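Local coordinates for protein HIAXHD3 (Humicola insolens, PDB 3ZXK) that probably hydrolyses arabinofuranosyl side chains from arabinoxylan as a family 43 arabinofuranosidase, the kind of enzyme into which endo-xylanase activity has been engineered, at residues R62-S67 against W131-T136; Q238-N243 against I274-P279; T466-T471 against M498-R503. All blocks are in the same frame, centred on the assembly; numbering follows the deposited sequence.

Contact 1: R62-S67 against W131-T136; sequences RLNFGS and WQHTAT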
loop_
_atom_site.group_PDB
_atom_site.type_symbol
_atom_site.label_atom_id
_atom_site.label_comp_id
_atom_site.label_asym_id
_atom_site.label_seq_id
_atom_site.Cartn_x
_atom_site.Cartn_y
_atom_site.Cartn_z
ATOM N N ARG A 62 -4.175 -13.105 4.547
ATOM C CA ARG A 62 -5.467 -12.747 5.148
ATOM C C ARG A 62 -5.114 -12.221 6.520
ATOM O O ARG A 62 -4.287 -12.824 7.204
ATOM C CB ARG A 62 -6.389 -13.957 5.258
ATOM C CG ARG A 62 -7.731 -13.655 5.901
ATOM C CD ARG A 62 -8.637 -14.875 5.828
ATOM N NE ARG A 62 -9.935 -14.606 6.453
ATOM C CZ ARG A 62 -10.994 -14.134 5.806
ATOM N NH1 ARG A 62 -10.931 -13.908 4.489
ATOM N NH2 ARG A 62 -12.118 -13.889 6.479
ATOM N N LEU A 63 -5.720 -11.113 6.928
ATOM C CA LEU A 63 -5.346 -10.450 8.173
ATOM C C LEU A 63 -5.815 -11.327 9.318
ATOM O O LEU A 63 -6.968 -11.690 9.373
ATOM C CB LEU A 63 -5.982 -9.045 8.240
ATOM C CG LEU A 63 -5.743 -8.182 6.973
ATOM C CD1 LEU A 63 -6.269 -6.763 7.181
ATOM C CD2 LEU A 63 -4.265 -8.115 6.602
ATOM N N ASN A 64 -4.911 -11.660 10.236
ATOM C CA ASN A 64 -5.208 -12.541 11.366
ATOM C C ASN A 64 -5.107 -11.844 12.718
ATOM O O ASN A 64 -4.749 -12.459 13.727
ATOM C CB ASN A 64 -4.268 -13.755 11.325
ATOM C CG ASN A 64 -2.796 -13.387 11.563
ATOM O OD1 ASN A 64 -2.280 -12.396 11.023
ATOM N ND2 ASN A 64 -2.108 -14.215 12.350
ATOM N N PHE A 65 -5.472 -10.582 12.744
ATOM C CA PHE A 65 -5.207 -9.742 13.899
ATOM C C PHE A 65 -6.408 -9.574 14.813
ATOM O O PHE A 65 -6.336 -8.845 15.807
ATOM C CB PHE A 65 -4.724 -8.371 13.454
ATOM C CG PHE A 65 -3.688 -8.409 12.366
ATOM C CD1 PHE A 65 -2.534 -9.170 12.532
ATOM C CD2 PHE A 65 -3.848 -7.674 11.189
ATOM C CE1 PHE A 65 -1.544 -9.199 11.551
ATOM C CE2 PHE A 65 -2.856 -7.703 10.204
ATOM C CZ PHE A 65 -1.720 -8.485 10.369
ATOM N N GLY A 66 -7.514 -10.239 14.500
ATOM C CA GLY A 66 -8.715 -10.116 15.316
ATOM C C GLY A 66 -9.983 -10.106 14.494
ATOM O O GLY A 66 -9.964 -9.889 13.278
ATOM N N SER A 67 -11.104 -10.343 15.165
ATOM C CA SER A 67 -12.379 -10.524 14.470
ATOM C C SER A 67 -12.881 -9.244 13.791
ATOM O O SER A 67 -13.623 -9.320 12.829
ATOM C CB SER A 67 -13.438 -11.090 15.413
ATOM O OG SER A 67 -13.561 -10.292 16.575
ATOM N N TRP A 131 3.069 -17.699 2.299
ATOM C CA TRP A 131 3.221 -17.035 3.592
ATOM C C TRP A 131 2.363 -17.662 4.653
ATOM O O TRP A 131 1.185 -17.919 4.424
ATOM C CB TRP A 131 2.809 -15.579 3.412
ATOM C CG TRP A 131 3.736 -14.829 2.503
ATOM C CD1 TRP A 131 3.661 -14.677 1.108
ATOM C CD2 TRP A 131 4.929 -14.104 2.912
ATOM N NE1 TRP A 131 4.695 -13.909 0.662
ATOM C CE2 TRP A 131 5.496 -13.531 1.691
ATOM C CE3 TRP A 131 5.549 -13.857 4.140
ATOM C CZ2 TRP A 131 6.674 -12.764 1.715
ATOM C CZ3 TRP A 131 6.717 -13.066 4.169
ATOM C CH2 TRP A 131 7.269 -12.541 2.978
ATOM N N GLN A 132 2.954 -17.915 5.827
ATOM C CA GLN A 132 2.199 -18.502 6.940
ATOM C C GLN A 132 2.497 -17.728 8.199
ATOM O O GLN A 132 3.620 -17.231 8.375
ATOM C CB GLN A 132 2.624 -19.960 7.180
ATOM C CG GLN A 132 2.514 -20.897 5.980
ATOM C CD GLN A 132 1.094 -21.265 5.634
ATOM O OE1 GLN A 132 0.195 -21.256 6.493
ATOM N NE2 GLN A 132 0.873 -21.616 4.364
ATOM N N HIS A 133 1.520 -17.671 9.100
ATOM C CA HIS A 133 1.710 -17.073 10.415
ATOM C C HIS A 133 2.598 -17.976 11.261
ATOM O O HIS A 133 2.277 -19.146 11.480
ATOM C CB HIS A 133 0.352 -16.884 11.051
ATOM C CG HIS A 133 0.408 -16.304 12.426
ATOM N ND1 HIS A 133 -0.385 -16.737 13.425
ATOM C CD2 HIS A 133 1.228 -15.331 12.962
ATOM C CE1 HIS A 133 -0.108 -16.050 14.544
ATOM N NE2 HIS A 133 0.886 -15.192 14.266
ATOM N N THR A 134 3.711 -17.434 11.731
ATOM C CA THR A 134 4.769 -18.239 12.321
ATOM C C THR A 134 4.895 -17.988 13.835
ATOM O O THR A 134 5.222 -18.897 14.608
ATOM C CB THR A 134 6.104 -17.987 11.553
ATOM O OG1 THR A 134 5.949 -18.370 10.174
ATOM C CG2 THR A 134 7.290 -18.723 12.179
ATOM N N ALA A 135 4.635 -16.765 14.267
ATOM C CA ALA A 135 4.694 -16.475 15.703
ATOM C C ALA A 135 3.942 -15.211 16.033
ATOM O O ALA A 135 3.600 -14.417 15.133
ATOM C CB ALA A 135 6.148 -16.394 16.190
ATOM N N THR A 136 3.645 -15.054 17.323
ATOM C CA THR A 136 3.116 -13.812 17.839
ATOM C C THR A 136 3.987 -13.520 19.070
ATOM O O THR A 136 4.237 -14.410 19.892
ATOM C CB THR A 136 1.610 -13.921 18.232
ATOM O OG1 THR A 136 0.831 -14.325 17.097
ATOM C CG2 THR A 136 1.073 -12.584 18.765
#

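Contact 2: Q238-N243 against I274-P279; sequences QGPLAN and IPVVAP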
loop_
_atom_site.group_PDB
_atom_site.type_symbol
_atom_site.label_atom_id
_atom_site.label_comp_id
_atom_site.label_asym_id
_atom_site.label_seq_id
_atom_site.Cartn_x
_atom_site.Cartn_y
_atom_site.Cartn_z
ATOM N N GLN A 238 13.913 20.394 0.208
ATOM C CA GLN A 238 13.005 20.739 -0.883
ATOM C C GLN A 238 13.137 19.744 -2.037
ATOM O O GLN A 238 14.224 19.212 -2.259
ATOM C CB GLN A 238 13.256 22.178 -1.363
ATOM C CG GLN A 238 12.898 23.250 -0.342
ATOM C CD GLN A 238 11.402 23.324 -0.046
ATOM O OE1 GLN A 238 10.566 23.217 -0.954
ATOM N NE2 GLN A 238 11.052 23.519 1.229
ATOM N N GLY A 239 12.037 19.509 -2.759
ATOM C CA GLY A 239 12.003 18.548 -3.876
ATOM C C GLY A 239 11.798 17.110 -3.408
ATOM O O GLY A 239 11.848 16.820 -2.227
ATOM N N PRO A 240 11.588 16.190 -4.345
ATOM C CA PRO A 240 11.631 16.444 -5.770
ATOM C C PRO A 240 10.256 16.706 -6.387
ATOM O O PRO A 240 10.143 16.789 -7.610
ATOM C CB PRO A 240 12.193 15.123 -6.312
ATOM C CG PRO A 240 11.560 14.098 -5.413
ATOM C CD PRO A 240 11.618 14.741 -4.045
ATOM N N LEU A 241 9.221 16.797 -5.554
ATOM C CA LEU A 241 7.864 17.000 -6.045
ATOM C C LEU A 241 7.229 18.125 -5.233
ATOM O O LEU A 241 7.487 18.230 -4.027
ATOM C CB LEU A 241 7.079 15.685 -5.899
ATOM C CG LEU A 241 5.716 15.393 -6.523
ATOM C CD1 LEU A 241 5.769 15.451 -8.044
ATOM C CD2 LEU A 241 5.255 14.009 -6.081
ATOM N N ALA A 242 6.443 18.993 -5.878
ATOM C CA ALA A 242 5.746 20.064 -5.156
ATOM C C ALA A 242 4.476 19.548 -4.468
ATOM O O ALA A 242 3.858 18.566 -4.914
ATOM C CB ALA A 242 5.395 21.214 -6.105
ATOM N N ASN A 243 4.059 20.237 -3.404
ATOM C CA ASN A 243 2.745 20.006 -2.769
ATOM C C ASN A 243 2.568 18.598 -2.277
ATOM O O ASN A 243 1.470 18.064 -2.328
ATOM C CB ASN A 243 1.576 20.408 -3.695
ATOM C CG ASN A 243 1.765 21.771 -4.285
ATOM O OD1 ASN A 243 1.668 21.971 -5.508
ATOM N ND2 ASN A 243 2.042 22.721 -3.435
ATOM N N ILE A 274 4.273 8.164 -1.703
ATOM C CA ILE A 274 4.931 7.592 -2.862
ATOM C C ILE A 274 6.456 7.688 -2.758
ATOM O O ILE A 274 6.992 8.643 -2.209
ATOM C CB ILE A 274 4.379 8.227 -4.180
ATOM C CG1 ILE A 274 4.834 9.688 -4.337
ATOM C CG2 ILE A 274 2.846 8.091 -4.230
ATOM C CD1 ILE A 274 4.267 10.359 -5.577
ATOM N N PRO A 275 7.171 6.695 -3.307
ATOM C CA PRO A 275 8.613 6.663 -3.088
ATOM C C PRO A 275 9.442 7.541 -4.026
ATOM O O PRO A 275 9.127 7.668 -5.218
ATOM C CB PRO A 275 8.980 5.187 -3.337
ATOM C CG PRO A 275 7.928 4.690 -4.281
ATOM C CD PRO A 275 6.663 5.438 -3.906
ATOM N N VAL A 276 10.489 8.120 -3.446
ATOM C CA VAL A 276 11.504 8.904 -4.181
ATOM C C VAL A 276 12.877 8.344 -3.786
ATOM O O VAL A 276 13.054 7.834 -2.680
ATOM C CB VAL A 276 11.398 10.423 -3.874
ATOM C CG1 VAL A 276 10.069 10.966 -4.399
ATOM C CG2 VAL A 276 11.486 10.682 -2.386
ATOM N N VAL A 277 13.843 8.450 -4.703
ATOM C CA VAL A 277 15.177 7.840 -4.542
ATOM C C VAL A 277 16.266 8.893 -4.760
ATOM O O VAL A 277 16.179 9.701 -5.687
ATOM C CB VAL A 277 15.366 6.662 -5.535
ATOM C CG1 VAL A 277 16.725 5.998 -5.337
ATOM C CG2 VAL A 277 14.273 5.610 -5.316
ATOM N N ALA A 278 17.248 8.912 -3.863
ATOM C CA ALA A 278 18.491 9.701 -4.056
ATOM C C ALA A 278 19.751 8.862 -3.763
ATOM O O ALA A 278 19.728 7.988 -2.920
ATOM C CB ALA A 278 18.473 10.941 -3.186
ATOM N N PRO A 279 20.861 9.166 -4.430
ATOM C CA PRO A 279 22.113 8.527 -4.033
ATOM C C PRO A 279 22.614 9.030 -2.673
ATOM O O PRO A 279 22.300 10.164 -2.247
ATOM C CB PRO A 279 23.102 8.957 -5.120
ATOM C CG PRO A 279 22.301 9.724 -6.122
ATOM C CD PRO A 279 21.076 10.226 -5.423
#

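Contact 3: T466-T471 against M498-R503; sequences TPAFGT and MTNSWR. With AHR (alpha-L-arabinofuranose), chain C; XYP (beta-D-xylopyranose), chain B.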
loop_
_atom_site.group_PDB
_atom_site.type_symbol
_atom_site.label_atom_id
_atom_site.label_comp_id
_atom_site.label_asym_id
_atom_site.label_seq_id
_atom_site.Cartn_x
_atom_site.Cartn_y
_atom_site.Cartn_z
ATOM N N THR A 466 -3.120 14.677 -8.586
ATOM C CA THR A 466 -1.990 15.620 -8.560
ATOM C C THR A 466 -1.825 16.156 -7.127
ATOM O O THR A 466 -2.808 16.590 -6.537
ATOM C CB THR A 466 -2.244 16.803 -9.519
ATOM O OG1 THR A 466 -2.474 16.298 -10.843
ATOM C CG2 THR A 466 -1.041 17.757 -9.549
ATOM N N PRO A 467 -0.619 16.070 -6.533
ATOM C CA PRO A 467 -0.463 16.432 -5.122
ATOM C C PRO A 467 -1.005 17.828 -4.801
ATOM O O PRO A 467 -0.832 18.787 -5.566
ATOM C CB PRO A 467 1.046 16.313 -4.891
ATOM C CG PRO A 467 1.440 15.234 -5.833
ATOM C CD PRO A 467 0.622 15.477 -7.067
ATOM N N ALA A 468 -1.674 17.910 -3.662
ATOM C CA ALA A 468 -2.262 19.190 -3.221
ATOM C C ALA A 468 -2.080 19.345 -1.721
ATOM O O ALA A 468 -2.744 20.158 -1.100
ATOM C CB ALA A 468 -3.733 19.290 -3.621
ATOM N N PHE A 469 -1.138 18.588 -1.154
ATOM C CA PHE A 469 -0.958 18.573 0.291
ATOM C C PHE A 469 -0.429 19.927 0.749
ATOM O O PHE A 469 0.504 20.477 0.167
ATOM C CB PHE A 469 0.041 17.469 0.653
ATOM C CG PHE A 469 0.024 17.062 2.097
ATOM C CD1 PHE A 469 -1.161 16.638 2.723
ATOM C CD2 PHE A 469 1.206 17.026 2.809
ATOM C CE1 PHE A 469 -1.152 16.215 4.051
ATOM C CE2 PHE A 469 1.227 16.606 4.129
ATOM C CZ PHE A 469 0.050 16.196 4.751
ATOM N N GLY A 470 -1.055 20.461 1.791
ATOM C CA GLY A 470 -0.657 21.763 2.346
ATOM C C GLY A 470 -1.220 22.967 1.581
ATOM O O GLY A 470 -0.981 24.109 1.971
ATOM N N THR A 471 -1.920 22.719 0.477
ATOM C CA THR A 471 -2.573 23.797 -0.287
ATOM C C THR A 471 -4.028 23.986 0.120
ATOM O O THR A 471 -4.561 23.207 0.919
ATOM C CB THR A 471 -2.527 23.546 -1.812
ATOM O OG1 THR A 471 -3.537 22.594 -2.190
ATOM C CG2 THR A 471 -1.122 23.063 -2.247
ATOM N N MET A 498 -12.095 15.994 -3.737
ATOM C CA MET A 498 -11.402 14.962 -2.953
ATOM C C MET A 498 -10.698 15.546 -1.750
ATOM O O MET A 498 -10.126 16.648 -1.824
ATOM C CB MET A 498 -10.399 14.245 -3.833
ATOM C CG MET A 498 -11.042 13.655 -5.074
ATOM S SD MET A 498 -9.881 13.521 -6.443
ATOM C CE MET A 498 -8.805 12.281 -5.734
ATOM N N THR A 499 -10.708 14.822 -0.624
ATOM C CA THR A 499 -10.003 15.331 0.565
ATOM C C THR A 499 -8.466 15.287 0.450
ATOM O O THR A 499 -7.913 14.355 -0.144
ATOM C CB THR A 499 -10.454 14.621 1.856
ATOM O OG1 THR A 499 -9.851 15.285 2.974
ATOM C CG2 THR A 499 -10.079 13.142 1.823
ATOM N N ASN A 500 -7.788 16.296 1.023
ATOM C CA ASN A 500 -6.312 16.290 1.167
ATOM C C ASN A 500 -5.841 15.871 2.556
ATOM O O ASN A 500 -4.634 15.884 2.819
ATOM C CB ASN A 500 -5.706 17.662 0.850
ATOM C CG ASN A 500 -5.860 18.033 -0.599
ATOM O OD1 ASN A 500 -5.641 17.200 -1.497
ATOM N ND2 ASN A 500 -6.276 19.283 -0.847
ATOM N N SER A 501 -6.771 15.486 3.433
ATOM C CA SER A 501 -6.426 15.086 4.782
ATOM C C SER A 501 -5.553 13.831 4.770
ATOM O O SER A 501 -5.750 12.921 3.948
ATOM C CB SER A 501 -7.690 14.776 5.564
ATOM O OG SER A 501 -7.370 14.323 6.874
ATOM N N TRP A 502 -4.629 13.781 5.713
ATOM C CA TRP A 502 -3.753 12.632 5.897
ATOM C C TRP A 502 -4.270 11.644 6.891
ATOM O O TRP A 502 -3.731 10.570 6.981
ATOM C CB TRP A 502 -2.350 13.097 6.282
ATOM C CG TRP A 502 -2.273 13.880 7.563
ATOM C CD1 TRP A 502 -2.229 15.258 7.719
ATOM C CD2 TRP A 502 -2.196 13.339 8.930
ATOM N NE1 TRP A 502 -2.156 15.601 9.058
ATOM C CE2 TRP A 502 -2.128 14.490 9.833
ATOM C CE3 TRP A 502 -2.178 12.052 9.476
ATOM C CZ2 TRP A 502 -2.024 14.338 11.217
ATOM C CZ3 TRP A 502 -2.096 11.912 10.862
ATOM C CH2 TRP A 502 -2.020 13.028 11.712
ATOM N N ARG A 503 -5.324 11.969 7.643
ATOM C CA ARG A 503 -5.708 11.129 8.785
ATOM C C ARG A 503 -6.097 9.672 8.495
ATOM O O ARG A 503 -5.810 8.787 9.306
ATOM C CB ARG A 503 -6.755 11.835 9.653
ATOM C CG ARG A 503 -6.227 13.141 10.243
ATOM C CD ARG A 503 -7.047 13.665 11.406
ATOM N NE ARG A 503 -6.468 14.905 11.926
ATOM C CZ ARG A 503 -5.545 14.981 12.885
ATOM N NH1 ARG A 503 -5.073 13.882 13.459
ATOM N NH2 ARG A 503 -5.093 16.170 13.280
HETATM O O5 AHR C . 2.225 14.100 7.068
HETATM C C5 AHR C . 1.385 12.929 7.045
HETATM C C4 AHR C . 1.994 11.761 7.828
HETATM O O4 AHR C . 2.204 12.126 9.190
HETATM C C3 AHR C . 3.381 11.288 7.403
HETATM O O3 AHR C . 3.352 10.413 6.285
HETATM C C2 AHR C . 3.911 10.555 8.604
HETATM O O2 AHR C . 5.335 10.715 8.747
HETATM C C1 AHR C . 3.199 11.248 9.748
HETATM O O1 XYP B . 1.782 18.452 11.062
HETATM C C1 XYP B . 2.241 17.108 11.247
HETATM C C2 XYP B . 2.236 16.703 12.726
HETATM C C3 XYP B . 2.784 15.282 12.857
HETATM C C4 XYP B . 1.926 14.338 12.017
HETATM C C5 XYP B . 1.792 14.846 10.573
HETATM O O2 XYP B . 3.026 17.598 13.516
HETATM O O3 XYP B . 2.796 14.848 14.226
HETATM O O4 XYP B . 2.489 13.017 12.065
HETATM O O5 XYP B . 1.380 16.224 10.518
HETATM O O HOH W 1 -7.047 21.370 0.971
#

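Contact 1: R62-S67 against W131-T136
Asn64 and His133 are the closest backbone pair, with 8.3 Å between Asn64 CA and His133 CA, a separation that leaves the meeting to side chains. Residues 62-67 form an irregular loop following strand 54-58, whereas 131-136 enters strand 132-137, an outermost strand of the antiparallel sheet that also holds strand 106-113. A classic beta bulge interrupts this strand where Thr134 and Ala135 both face Leu109. The Asn64 and His133 side chains point at each other, and Asn64 ND2 comes over one face of the His133 imidazole, 3.2 Å above the ring plane and over its centre. Amide and ring planes stand 69° apart. Although Asn64 ND2 lies 3.2 Å from His133 ND1, the angle is poor for a hydrogen bond, and Asn64 ND2 is almost as near His133 CG, at 3.3 Å. CG of His133 is anti to the backbone N (chi1 179°), and NE2 of the ring lies 3.0 Å from Thr136 OG1, in a hydrogen bond that either atom could donate. The amide is fixed from its other end by Asn64 OD1, which accepts from Trp110 NE1; the Trp110 ring also meets His133. The chemistry is therefore that of a polar amide nitrogen set against an aromatic face, consistent with a weak N-H to pi attraction between loop 62-67 and the outermost strand 132-137.

Contact 2: Q238-N243 against I274-P279
Leu241 and Ile274 meet because their torsions send one methyl of each toward the other segment. In Ile274, CG1 lies between the backbone N and the carbonyl carbon (chi1 71°), and the chain then extends to carry CD1 outward from the strand. In Leu241, a chi1 of -168° carries CG toward the strand, and the second torsion (62°) then leaves CD2 as the methyl that meets Ile274. The methyls Leu241 CD2 and Ile274 CD1 lie 3.8 Å apart, and the two side chains cross at about a right angle. The second pair is Pro240 and Val276, whose CA atoms are 7.7 Å apart, the nearest approach of the two backbones. Here the pyrrolidine reaches toward the valine with its CG: Pro240 CG is 3.6 Å from Val276 CG1, and Pro240 CG is 4.0 Å from Val276 CB. The peptide bond before Pro240 is cis, a kink in the loop just where it presents this ring. Both pairs are apolar, with no hydrogen bond linking the segments. The pairing of Pro240 with Val276 and of Leu241 with Ile274 shows that the loop runs counter to the strand. Ile274 and Val276 point toward the loop and Val277 away from it, the alternation of an extended strand. Strand 273-282 is an inner strand of the antiparallel sheet ordered 250-254, 260-267, 273-282, 288-290, one blade of the five-bladed propeller expected for family 43. Val276 pairs through its backbone with Ala264 of strand 260-267, and Met266 on that strand is touched by Pro240 and Val276 alike. Loop residues 238-243 thus cover one face of these two central strands, with Asn10 and Trp298 also packed against Pro240.

Contact 3: T466-T471 against M498-R503
Phe469 and Trp502 meet beside the bound sugars: Phe469 CZ, on the edge of its ring, is 3.9 Å from Trp502 CD1, and the side chains cross obliquely. CG of Trp502 sits between its backbone N and carbonyl carbon (chi1 61°), which helps set the indole beside Phe469. The Trp502 indole offers one face to the glycan, with C5 of the arabinofuranose 3.7 Å above its plane and C5 of a xylopyranose 3.8 Å above it, both displaced toward the rim, consistent with CH-pi stacking. Phe469 CZ itself comes 3.8 Å from O5 of the arabinofuranose. Arg503 closes the opposite indole face, its CG over the centre and its guanidinium laid against CZ2. Replacing Trp502 by an alanine is likely to leave both sugars without their stacking surface and to remove one group bordering the Phe469 edge. Further out, Asn500 O also borders that edge, 3.6 Å from Phe469 CD1. The amide of Asn500 packs on the Ala468 methyl, while its ND2 donates to Thr473 O and to a water (2.9 Å from Asn500 ND2) that donates to Thr471 O. The 466-471 loop is shaped by a type II turn from Ala468 to Thr471, in which Ala468 O takes bonds from both Thr471 N and Thr471 OG1. Successive ST turns at Thr499 and Ser501 order the backbone leading to Trp502. His248, Asp267 and Arg273 hydrogen-bond the arabinofuranose; Trp502 supplies an aromatic stacking face, familiar in carbohydrate-binding sites, and Phe469 flanks it, both contributed to the pocket by the concanavalin A-like C-terminal region.

The contacts follow one another along the chain without overlap. Contacts 1 and 2 both belong to the glycoside hydrolase family 43 region; each pairs a loop with a strand, 132-137 and 273-282, of a different four-stranded antiparallel sheet, and their centres are 34 Å apart on opposite sides of the chain's centre. Contact 3 lies in the C-terminal concanavalin A-like region, its centre about 33 Å from that of contact 1 but about 16 Å from that of contact 2. Contacts 2 and 3 touch: Asn243 O is 2.9 Å from Phe469 N, probably a hydrogen bond. Loop 238-243 thus probably links the expected propeller blade to the C-terminal region near the glycan pocket, whereas contact 1 is remote from this junction.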